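Local coordinates for glycoside hydrolase, GH17 family (Formosa sp. Hel1_33_131, PDB 6FCG), which is an endo-laminarinase that probably cleaves the internal beta-1,3-glucosidic bonds of laminarin, a storage glucan of microalgae, at residues L86-V91 / M117-W122; A121-K126 / I164-E169; A170-A175 / S210-S215. All coordinates share one frame; numbering follows the deposited sequence.

Contact 1: L86-V91 / M117-W122; sequences LRTYNV and MMVGAW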
loop_
_atom_site.group_PDB
_atom_site.type_symbol
_atom_site.label_atom_id
_atom_site.label_comp_id
_atom_site.label_asym_id
_atom_site.label_seq_id
_atom_site.Cartn_x
_atom_site.Cartn_y
_atom_site.Cartn_z
ATOM N N LEU A 86 0.567 -46.196 4.344
ATOM C CA LEU A 86 1.201 -44.917 4.109
ATOM C C LEU A 86 1.711 -44.767 2.691
ATOM O O LEU A 86 1.810 -45.724 1.941
ATOM C CB LEU A 86 2.205 -44.530 5.207
ATOM C CG LEU A 86 3.179 -45.553 5.668
ATOM C CD1 LEU A 86 4.446 -45.491 4.853
ATOM C CD2 LEU A 86 3.568 -45.317 7.101
ATOM N N ARG A 87 1.967 -43.511 2.346
ATOM C CA ARG A 87 2.393 -43.070 1.041
ATOM C C ARG A 87 3.733 -42.378 1.097
ATOM O O ARG A 87 4.024 -41.620 2.017
ATOM C CB ARG A 87 1.413 -42.025 0.577
ATOM C CG ARG A 87 1.444 -41.830 -0.886
ATOM C CD ARG A 87 0.669 -40.613 -1.317
ATOM N NE ARG A 87 1.244 -40.254 -2.596
ATOM C CZ ARG A 87 1.173 -39.069 -3.169
ATOM N NH1 ARG A 87 0.466 -38.073 -2.624
ATOM N NH2 ARG A 87 1.820 -38.905 -4.323
ATOM N N THR A 88 4.488 -42.560 0.042
ATOM C CA THR A 88 5.875 -42.141 -0.061
ATOM C C THR A 88 6.117 -41.514 -1.441
ATOM O O THR A 88 5.299 -41.714 -2.369
ATOM C CB THR A 88 6.736 -43.394 0.225
ATOM O OG1 THR A 88 7.398 -43.225 1.492
ATOM C CG2 THR A 88 7.732 -43.711 -0.895
ATOM N N TYR A 89 7.193 -40.747 -1.595
ATOM C CA TYR A 89 7.309 -39.859 -2.796
ATOM C C TYR A 89 8.425 -40.177 -3.799
ATOM O O TYR A 89 8.241 -40.007 -5.012
ATOM C CB TYR A 89 7.378 -38.390 -2.357
ATOM C CG TYR A 89 6.054 -37.925 -1.823
ATOM C CD1 TYR A 89 5.718 -38.131 -0.491
ATOM C CD2 TYR A 89 5.113 -37.315 -2.656
ATOM C CE1 TYR A 89 4.471 -37.760 -0.002
ATOM C CE2 TYR A 89 3.880 -36.912 -2.173
ATOM C CZ TYR A 89 3.552 -37.138 -0.848
ATOM O OH TYR A 89 2.341 -36.738 -0.346
ATOM N N ASN A 90 9.569 -40.621 -3.294
ATOM C CA ASN A 90 10.611 -41.101 -4.158
ATOM C C ASN A 90 11.325 -42.299 -3.567
ATOM O O ASN A 90 11.180 -42.608 -2.389
ATOM C CB ASN A 90 11.613 -40.007 -4.465
ATOM C CG ASN A 90 12.379 -39.566 -3.252
ATOM O OD1 ASN A 90 11.910 -38.702 -2.527
ATOM N ND2 ASN A 90 13.537 -40.121 -3.018
ATOM N N VAL A 91 12.036 -42.977 -4.450
ATOM C CA VAL A 91 12.919 -44.095 -4.129
ATOM C C VAL A 91 14.378 -43.837 -4.538
ATOM O O VAL A 91 15.180 -44.747 -4.703
ATOM C CB VAL A 91 12.405 -45.443 -4.650
ATOM C CG1 VAL A 91 11.061 -45.788 -4.060
ATOM C CG2 VAL A 91 12.280 -45.562 -6.188
ATOM N N MET A 117 2.223 -49.998 2.338
ATOM C CA MET A 117 2.845 -48.861 1.659
ATOM C C MET A 117 2.434 -48.682 0.204
ATOM O O MET A 117 2.388 -49.636 -0.559
ATOM C CB MET A 117 4.355 -48.962 1.727
ATOM C CG MET A 117 5.067 -47.703 1.231
ATOM S SD MET A 117 6.850 -47.543 1.610
ATOM C CE MET A 117 6.889 -48.019 3.326
ATOM N N MET A 118 2.124 -47.428 -0.144
ATOM C CA MET A 118 1.998 -46.924 -1.525
ATOM C C MET A 118 3.326 -46.278 -1.856
ATOM O O MET A 118 3.650 -45.254 -1.281
ATOM C CB MET A 118 0.873 -45.903 -1.587
ATOM C CG MET A 118 0.654 -45.228 -2.938
ATOM S SD MET A 118 -0.611 -43.926 -2.840
ATOM C CE MET A 118 -0.408 -43.211 -4.458
ATOM N N VAL A 119 4.128 -46.905 -2.728
ATOM C CA VAL A 119 5.485 -46.426 -3.026
ATOM C C VAL A 119 5.469 -45.521 -4.227
ATOM O O VAL A 119 5.009 -45.892 -5.292
ATOM C CB VAL A 119 6.466 -47.556 -3.287
ATOM C CG1 VAL A 119 7.799 -47.020 -3.787
ATOM C CG2 VAL A 119 6.703 -48.340 -2.026
ATOM N N GLY A 120 6.003 -44.321 -4.039
ATOM C CA GLY A 120 6.120 -43.323 -5.088
ATOM C C GLY A 120 7.440 -43.422 -5.803
ATOM O O GLY A 120 8.511 -43.417 -5.184
ATOM N N ALA A 121 7.338 -43.554 -7.120
ATOM C CA ALA A 121 8.478 -43.459 -8.016
ATOM C C ALA A 121 8.390 -42.052 -8.587
ATOM O O ALA A 121 7.374 -41.704 -9.219
ATOM C CB ALA A 121 8.373 -44.495 -9.118
ATOM N N TRP A 122 9.413 -41.240 -8.336
ATOM C CA TRP A 122 9.406 -39.868 -8.813
ATOM C C TRP A 122 9.784 -39.802 -10.296
ATOM O O TRP A 122 10.770 -40.410 -10.720
ATOM C CB TRP A 122 10.348 -38.991 -8.013
ATOM C CG TRP A 122 10.154 -37.543 -8.339
ATOM C CD1 TRP A 122 10.696 -36.858 -9.399
ATOM C CD2 TRP A 122 9.342 -36.613 -7.637
ATOM N NE1 TRP A 122 10.257 -35.559 -9.386
ATOM C CE2 TRP A 122 9.435 -35.378 -8.312
ATOM C CE3 TRP A 122 8.553 -36.694 -6.505
ATOM C CZ2 TRP A 122 8.763 -34.234 -7.880
ATOM C CZ3 TRP A 122 7.877 -35.554 -6.076
ATOM C CH2 TRP A 122 7.992 -34.339 -6.753
HETATM O O HOH W 1 6.033 -40.038 -6.855
#
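L86 and R87 run alongside M117 and M118 as neighbouring parallel strands, closing the beta-alpha-beta unit made by strand 83-87, helix 95-109 and strand 116-121 of a TIM barrel. The backbone bond from M118 N to L86 O is 2.7 Å and nearly straight at 175°, whereas T88 N reaches M118 O at 3.1 Å only weakly, because the N-H is badly aimed. On the face shared with M118, R87 stretches beside the thioether: M118 SD lies 3.5 Å from R87 CG, both chains pointing the same way. The other face carries L86 and M117, which meet through CD1 and CE at 3.8 Å; M117 bends back at its last torsion (chi3 -45°), and its chain packs on helix 95-109. Past the strand ends, V91 CG1 crosses V119 CG1 at about a right angle, and G120, with no side chain, leaves room for T88 O and the Y89 backbone. Y89 O sits in the ring plane of W122, 3.6 Å from CE3, and water 1 donates to it at 2.9 Å and more weakly to A121 O.

The second shell is polar. N168 accepts from R87 NH2, and E305 forms a salt bridge with R87 NH1 while also bonding Y89 OH; two acceptors on different nitrogens hold the guanidinium from turning. Y89 CE2 lies 3.3 Å above one face of the R87 guanidinium, toward its rim.

Contact 2: A121-K126 / I164-E169; sequences AWIDCK and IAVGNE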
loop_
_atom_site.group_PDB
_atom_site.type_symbol
_atom_site.label_atom_id
_atom_site.label_comp_id
_atom_site.label_asym_id
_atom_site.label_seq_id
_atom_site.Cartn_x
_atom_site.Cartn_y
_atom_site.Cartn_z
ATOM N N ALA A 121 7.338 -43.554 -7.120
ATOM C CA ALA A 121 8.478 -43.459 -8.016
ATOM C C ALA A 121 8.390 -42.052 -8.587
ATOM O O ALA A 121 7.374 -41.704 -9.219
ATOM C CB ALA A 121 8.373 -44.495 -9.118
ATOM N N TRP A 122 9.413 -41.240 -8.336
ATOM C CA TRP A 122 9.406 -39.868 -8.813
ATOM C C TRP A 122 9.784 -39.802 -10.296
ATOM O O TRP A 122 10.770 -40.410 -10.720
ATOM C CB TRP A 122 10.348 -38.991 -8.013
ATOM C CG TRP A 122 10.154 -37.543 -8.339
ATOM C CD1 TRP A 122 10.696 -36.858 -9.399
ATOM C CD2 TRP A 122 9.342 -36.613 -7.637
ATOM N NE1 TRP A 122 10.257 -35.559 -9.386
ATOM C CE2 TRP A 122 9.435 -35.378 -8.312
ATOM C CE3 TRP A 122 8.553 -36.694 -6.505
ATOM C CZ2 TRP A 122 8.763 -34.234 -7.880
ATOM C CZ3 TRP A 122 7.877 -35.554 -6.076
ATOM C CH2 TRP A 122 7.992 -34.339 -6.753
ATOM N N ILE A 123 9.010 -39.017 -11.049
ATOM C CA ILE A 123 9.203 -38.818 -12.473
ATOM C C ILE A 123 9.545 -37.362 -12.767
ATOM O O ILE A 123 8.844 -36.439 -12.329
ATOM C CB ILE A 123 7.909 -39.194 -13.203
ATOM C CG1 ILE A 123 7.617 -40.682 -13.012
ATOM C CG2 ILE A 123 7.980 -38.851 -14.675
ATOM C CD1 ILE A 123 8.606 -41.650 -13.653
ATOM N N ASP A 124 10.603 -37.174 -13.546
ATOM C CA ASP A 124 11.072 -35.857 -13.980
ATOM C C ASP A 124 11.058 -35.725 -15.492
ATOM O O ASP A 124 11.207 -36.710 -16.208
ATOM C CB ASP A 124 12.512 -35.673 -13.538
ATOM C CG ASP A 124 12.652 -35.346 -12.060
ATOM O OD1 ASP A 124 11.752 -34.703 -11.480
ATOM O OD2 ASP A 124 13.721 -35.688 -11.489
ATOM N N CYS A 125 10.917 -34.494 -15.949
ATOM C CA CYS A 125 11.190 -34.101 -17.313
ATOM C C CYS A 125 12.674 -33.883 -17.494
ATOM O O CYS A 125 13.425 -33.825 -16.524
ATOM C CB CYS A 125 10.462 -32.796 -17.638
ATOM S SG CYS A 125 11.184 -31.250 -16.967
ATOM N N LYS A 126 13.096 -33.760 -18.748
ATOM C CA LYS A 126 14.507 -33.568 -19.071
ATOM C C LYS A 126 15.098 -32.304 -18.421
ATOM O O LYS A 126 14.518 -31.229 -18.511
ATOM C CB LYS A 126 14.713 -33.495 -20.571
ATOM C CG LYS A 126 16.183 -33.475 -20.986
ATOM C CD LYS A 126 16.285 -33.389 -22.495
ATOM C CE LYS A 126 17.708 -33.621 -22.967
ATOM N NZ LYS A 126 17.910 -32.851 -24.235
ATOM N N ILE A 164 2.371 -49.159 -6.497
ATOM C CA ILE A 164 3.381 -48.256 -7.039
ATOM C C ILE A 164 2.679 -47.106 -7.758
ATOM O O ILE A 164 1.846 -47.336 -8.607
ATOM C CB ILE A 164 4.344 -48.951 -7.974
ATOM C CG1 ILE A 164 5.095 -50.045 -7.227
ATOM C CG2 ILE A 164 5.342 -47.937 -8.535
ATOM C CD1 ILE A 164 6.037 -50.869 -8.081
ATOM N N ALA A 165 3.041 -45.885 -7.387
ATOM C CA ALA A 165 2.567 -44.670 -8.043
ATOM C C ALA A 165 3.654 -44.120 -8.944
ATOM O O ALA A 165 4.768 -43.811 -8.469
ATOM C CB ALA A 165 2.196 -43.637 -7.009
ATOM N N VAL A 166 3.355 -44.017 -10.234
ATOM C CA VAL A 166 4.273 -43.444 -11.229
ATOM C C VAL A 166 4.070 -41.943 -11.276
ATOM O O VAL A 166 3.120 -41.446 -11.889
ATOM C CB VAL A 166 4.004 -44.039 -12.618
ATOM C CG1 VAL A 166 4.932 -43.421 -13.658
ATOM C CG2 VAL A 166 4.196 -45.538 -12.591
ATOM N N GLY A 167 4.929 -41.231 -10.578
ATOM C CA GLY A 167 4.871 -39.774 -10.535
ATOM C C GLY A 167 4.054 -39.167 -9.409
ATOM O O GLY A 167 3.142 -39.786 -8.854
ATOM N N ASN A 168 4.438 -37.957 -9.039
ATOM C CA ASN A 168 3.702 -37.176 -8.083
ATOM C C ASN A 168 3.504 -35.760 -8.594
ATOM O O ASN A 168 4.428 -34.908 -8.534
ATOM C CB ASN A 168 4.415 -37.116 -6.717
ATOM C CG ASN A 168 3.674 -36.205 -5.743
ATOM O OD1 ASN A 168 2.586 -36.524 -5.317
ATOM N ND2 ASN A 168 4.245 -35.079 -5.421
ATOM N N GLU A 169 2.287 -35.503 -9.049
ATOM C CA GLU A 169 1.932 -34.227 -9.664
ATOM C C GLU A 169 2.822 -33.973 -10.873
ATOM O O GLU A 169 3.120 -32.826 -11.224
ATOM C CB GLU A 169 1.954 -33.066 -8.646
ATOM C CG GLU A 169 0.759 -33.101 -7.709
ATOM C CD GLU A 169 0.785 -32.047 -6.605
ATOM O OE1 GLU A 169 1.581 -31.109 -6.740
ATOM O OE2 GLU A 169 0.028 -32.146 -5.605
HETATM O O HOH W 2 7.158 -36.718 -10.072
#
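In this TIM barrel the C-terminal mouth begins where strands 116-121 and 161-168 part company, and this contact spans that fork. A121 is the last residue held in regular parallel pairing: its N-H bonds A165 O at 2.9 Å with an angle of 170°, and its own O accepts from G167 N at 2.8 Å, so one residue grips the backbone on both sides of V166. G167 then adopts a positive phi (92°), a conformation suited to glycine, and the chains diverge.

Beyond A121, water 2 takes over the link, accepting from I123 N at 3.1 Å and from N168 N at 3.2 Å. It also lies over the centre of one W122 ring face. I123 points toward the partner strand, its CG1 3.9 Å from V166 CG1 and also against N and CA of G167. N168 and W122 cross obliquely, the amide turned 48° from the ring; with CG anti to the backbone N (chi1 176°), N168 brings ND2 to 3.7 Å from W122 CZ3, its OD1 being engaged by R87. The indole itself is tethered within its own segment, NE1 donating to D124 OD1 in the ring plane but from above the carboxylate. D124 OD1 also accepts from W129 NE1.

N168 is followed by E169, an Asn-Glu pair at the strand end where clan GH-A glycosidases usually carry their acid/base, and both side chains touch E305 of strand 301-305. Behind the sheet, A121 packs on helix 143-156 and V166 on helix 182-197.

Contact 3: A170-A175 / S210-S215; sequences AMVKWA and SDNFAS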
loop_
_atom_site.group_PDB
_atom_site.type_symbol
_atom_site.label_atom_id
_atom_site.label_comp_id
_atom_site.label_asym_id
_atom_site.label_seq_id
_atom_site.Cartn_x
_atom_site.Cartn_y
_atom_site.Cartn_z
ATOM N N ALA A 170 3.210 -35.053 -11.529
ATOM C CA ALA A 170 4.173 -34.949 -12.585
ATOM C C ALA A 170 3.587 -34.473 -13.912
ATOM O O ALA A 170 4.351 -34.160 -14.797
ATOM C CB ALA A 170 4.900 -36.286 -12.748
ATOM N N MET A 171 2.265 -34.461 -14.046
ATOM C CA MET A 171 1.581 -34.019 -15.272
ATOM C C MET A 171 0.947 -32.641 -15.156
ATOM O O MET A 171 0.593 -32.037 -16.165
ATOM C CB MET A 171 0.470 -35.004 -15.667
ATOM C CG MET A 171 0.981 -36.375 -16.069
ATOM S SD MET A 171 -0.318 -37.560 -16.518
ATOM C CE MET A 171 -1.071 -37.789 -14.917
ATOM N N VAL A 172 0.830 -32.122 -13.950
ATOM C CA VAL A 172 0.164 -30.831 -13.782
ATOM C C VAL A 172 1.030 -29.693 -14.374
ATOM O O VAL A 172 2.225 -29.593 -14.078
ATOM C CB VAL A 172 -0.208 -30.574 -12.294
ATOM C CG1 VAL A 172 0.977 -30.054 -11.460
ATOM C CG2 VAL A 172 -1.373 -29.617 -12.186
ATOM N N LYS A 173 0.419 -28.854 -15.202
ATOM C CA LYS A 173 1.171 -27.889 -16.034
ATOM C C LYS A 173 1.833 -26.745 -15.240
ATOM O O LYS A 173 2.734 -26.109 -15.746
ATOM C CB LYS A 173 0.283 -27.282 -17.097
ATOM C CG LYS A 173 -0.454 -28.281 -17.987
ATOM C CD LYS A 173 0.450 -29.122 -18.848
ATOM C CE LYS A 173 -0.364 -29.915 -19.860
ATOM N NZ LYS A 173 0.501 -30.982 -20.441
ATOM N N TRP A 174 1.375 -26.509 -14.013
ATOM C CA TRP A 174 1.998 -25.557 -13.113
ATOM C C TRP A 174 3.189 -26.077 -12.297
ATOM O O TRP A 174 3.841 -25.304 -11.627
ATOM C CB TRP A 174 0.956 -24.878 -12.182
ATOM C CG TRP A 174 -0.043 -25.761 -11.417
ATOM C CD1 TRP A 174 -1.384 -25.871 -11.665
ATOM C CD2 TRP A 174 0.220 -26.589 -10.244
ATOM N NE1 TRP A 174 -1.969 -26.729 -10.741
ATOM C CE2 TRP A 174 -1.015 -27.164 -9.856
ATOM C CE3 TRP A 174 1.387 -26.898 -9.493
ATOM C CZ2 TRP A 174 -1.112 -28.016 -8.795
ATOM C CZ3 TRP A 174 1.286 -27.742 -8.432
ATOM C CH2 TRP A 174 0.054 -28.305 -8.092
ATOM N N ALA A 175 3.492 -27.363 -12.358
ATOM C CA ALA A 175 4.679 -27.884 -11.700
ATOM C C ALA A 175 5.907 -27.614 -12.592
ATOM O O ALA A 175 6.542 -28.542 -13.140
ATOM C CB ALA A 175 4.525 -29.373 -11.402
ATOM N N SER A 210 -0.097 -40.455 -9.070
ATOM C CA SER A 210 -0.729 -39.576 -8.100
ATOM C C SER A 210 -0.592 -38.153 -8.620
ATOM O O SER A 210 0.513 -37.653 -8.832
ATOM C CB SER A 210 -0.131 -39.778 -6.708
ATOM O OG SER A 210 -1.113 -39.543 -5.709
ATOM N N ASP A 211 -1.723 -37.505 -8.843
ATOM C CA ASP A 211 -1.704 -36.214 -9.515
ATOM C C ASP A 211 -2.921 -35.351 -9.169
ATOM O O ASP A 211 -3.923 -35.827 -8.625
ATOM C CB ASP A 211 -1.580 -36.421 -11.046
ATOM C CG ASP A 211 -0.712 -35.334 -11.727
ATOM O OD1 ASP A 211 -0.941 -34.129 -11.453
ATOM O OD2 ASP A 211 0.190 -35.709 -12.523
ATOM N N ASN A 212 -2.791 -34.073 -9.487
ATOM C CA ASN A 212 -3.855 -33.088 -9.347
ATOM C C ASN A 212 -5.096 -33.461 -10.142
ATOM O O ASN A 212 -5.012 -34.018 -11.227
ATOM C CB ASN A 212 -3.343 -31.748 -9.862
ATOM C CG ASN A 212 -4.307 -30.615 -9.606
ATOM O OD1 ASN A 212 -5.069 -30.201 -10.500
ATOM N ND2 ASN A 212 -4.254 -30.065 -8.395
ATOM N N PHE A 213 -6.241 -33.108 -9.603
ATOM C CA PHE A 213 -7.508 -33.385 -10.247
ATOM C C PHE A 213 -7.546 -32.962 -11.712
ATOM O O PHE A 213 -8.166 -33.629 -12.528
ATOM C CB PHE A 213 -8.666 -32.717 -9.473
ATOM C CG PHE A 213 -8.782 -31.256 -9.717
ATOM C CD1 PHE A 213 -7.947 -30.366 -9.084
ATOM C CD2 PHE A 213 -9.734 -30.765 -10.605
ATOM C CE1 PHE A 213 -8.071 -29.000 -9.306
ATOM C CE2 PHE A 213 -9.862 -29.409 -10.844
ATOM C CZ PHE A 213 -9.030 -28.527 -10.191
ATOM N N ALA A 214 -6.935 -31.830 -12.028
ATOM C CA ALA A 214 -6.936 -31.313 -13.393
ATOM C C ALA A 214 -6.133 -32.208 -14.338
ATOM O O ALA A 214 -6.498 -32.390 -15.489
ATOM C CB ALA A 214 -6.399 -29.875 -13.414
ATOM N N SER A 215 -5.044 -32.765 -13.845
ATOM C CA SER A 215 -4.220 -33.695 -14.635
ATOM C C SER A 215 -4.961 -34.970 -15.015
ATOM O O SER A 215 -4.699 -35.551 -16.046
ATOM C CB SER A 215 -2.958 -34.081 -13.855
ATOM O OG SER A 215 -2.257 -32.927 -13.448
HETATM O O HOH W 3 2.026 -37.677 -11.471
HETATM O O HOH W 4 -4.667 -27.506 -11.282
#
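M171 meets D211, whose carboxylate is the hub of the tightly packed half of this contact, and V172 meets S215 and N212 beside it. M171 N donates to D211 OD2 at 2.9 Å, using the syn lone pair, and water 3 donates a second hydrogen bond to the same oxygen while also joining A170 N to S210 O. The other oxygen serves its own segment: N212 N reaches D211 OD1 on the anti lone pair, and S215 OG donates to it at 2.7 Å from well above the carboxylate plane. With four donors about it, the buried acid is fixed in tilt and rotation, and such a setting would probably favour the ionised form. M171 folds back over it, the bend at chi3 (-68°) bringing CE to 3.4 Å from D211 OD2, while the CB of M171 and that of S215 touch from one segment to the other. S215 OG lies against V172, 3.2 Å from its CA and close to its CB, and V172 packs its CG2 against N212 CB at 3.7 Å.

Toward solvent the fit slackens. W174 is exposed, and only the edge of its ring meets the other segment: CZ2 lies 3.8 Å from N212 ND2, with the amide close to perpendicular to the indole (79°). Water 4 completes the link, accepting from W174 NE1 at 2.9 Å and donating to N212 OD1. V172 CG2 lies over one face of the indole, toward the rim.

N212 OD1 also accepts from A214 N, an Asx turn with a capping bond, ahead of the short, weakly bonded helix that follows. V172 to A175 form a type I beta turn. The two segments belong to beta-alpha loops following adjacent strands 161-168 and 206-212, at the C-terminal side of the barrel, where TIM-barrel enzymes place their active sites.

Overall arrangement
From the N terminus, contact 1 closes first, bringing strand 83-87 to strand 116-121 across helix 95-109. Contact 2 starts on the residues where contact 1 ends, A121 and W122 belonging to both, and returns to strand 161-168 after helix 143-156. Contact 3 opens directly behind it and closes across helix 182-197 on strand 206-212. They thus run in series, none nested within another, and step through four consecutive strands of one parallel sheet. V119 O of contact 1 pairs with A165 N of contact 2, and E169 of contact 2 bonds backbone to backbone with S210 of contact 3, tying the successive strand ends into one continuous wall.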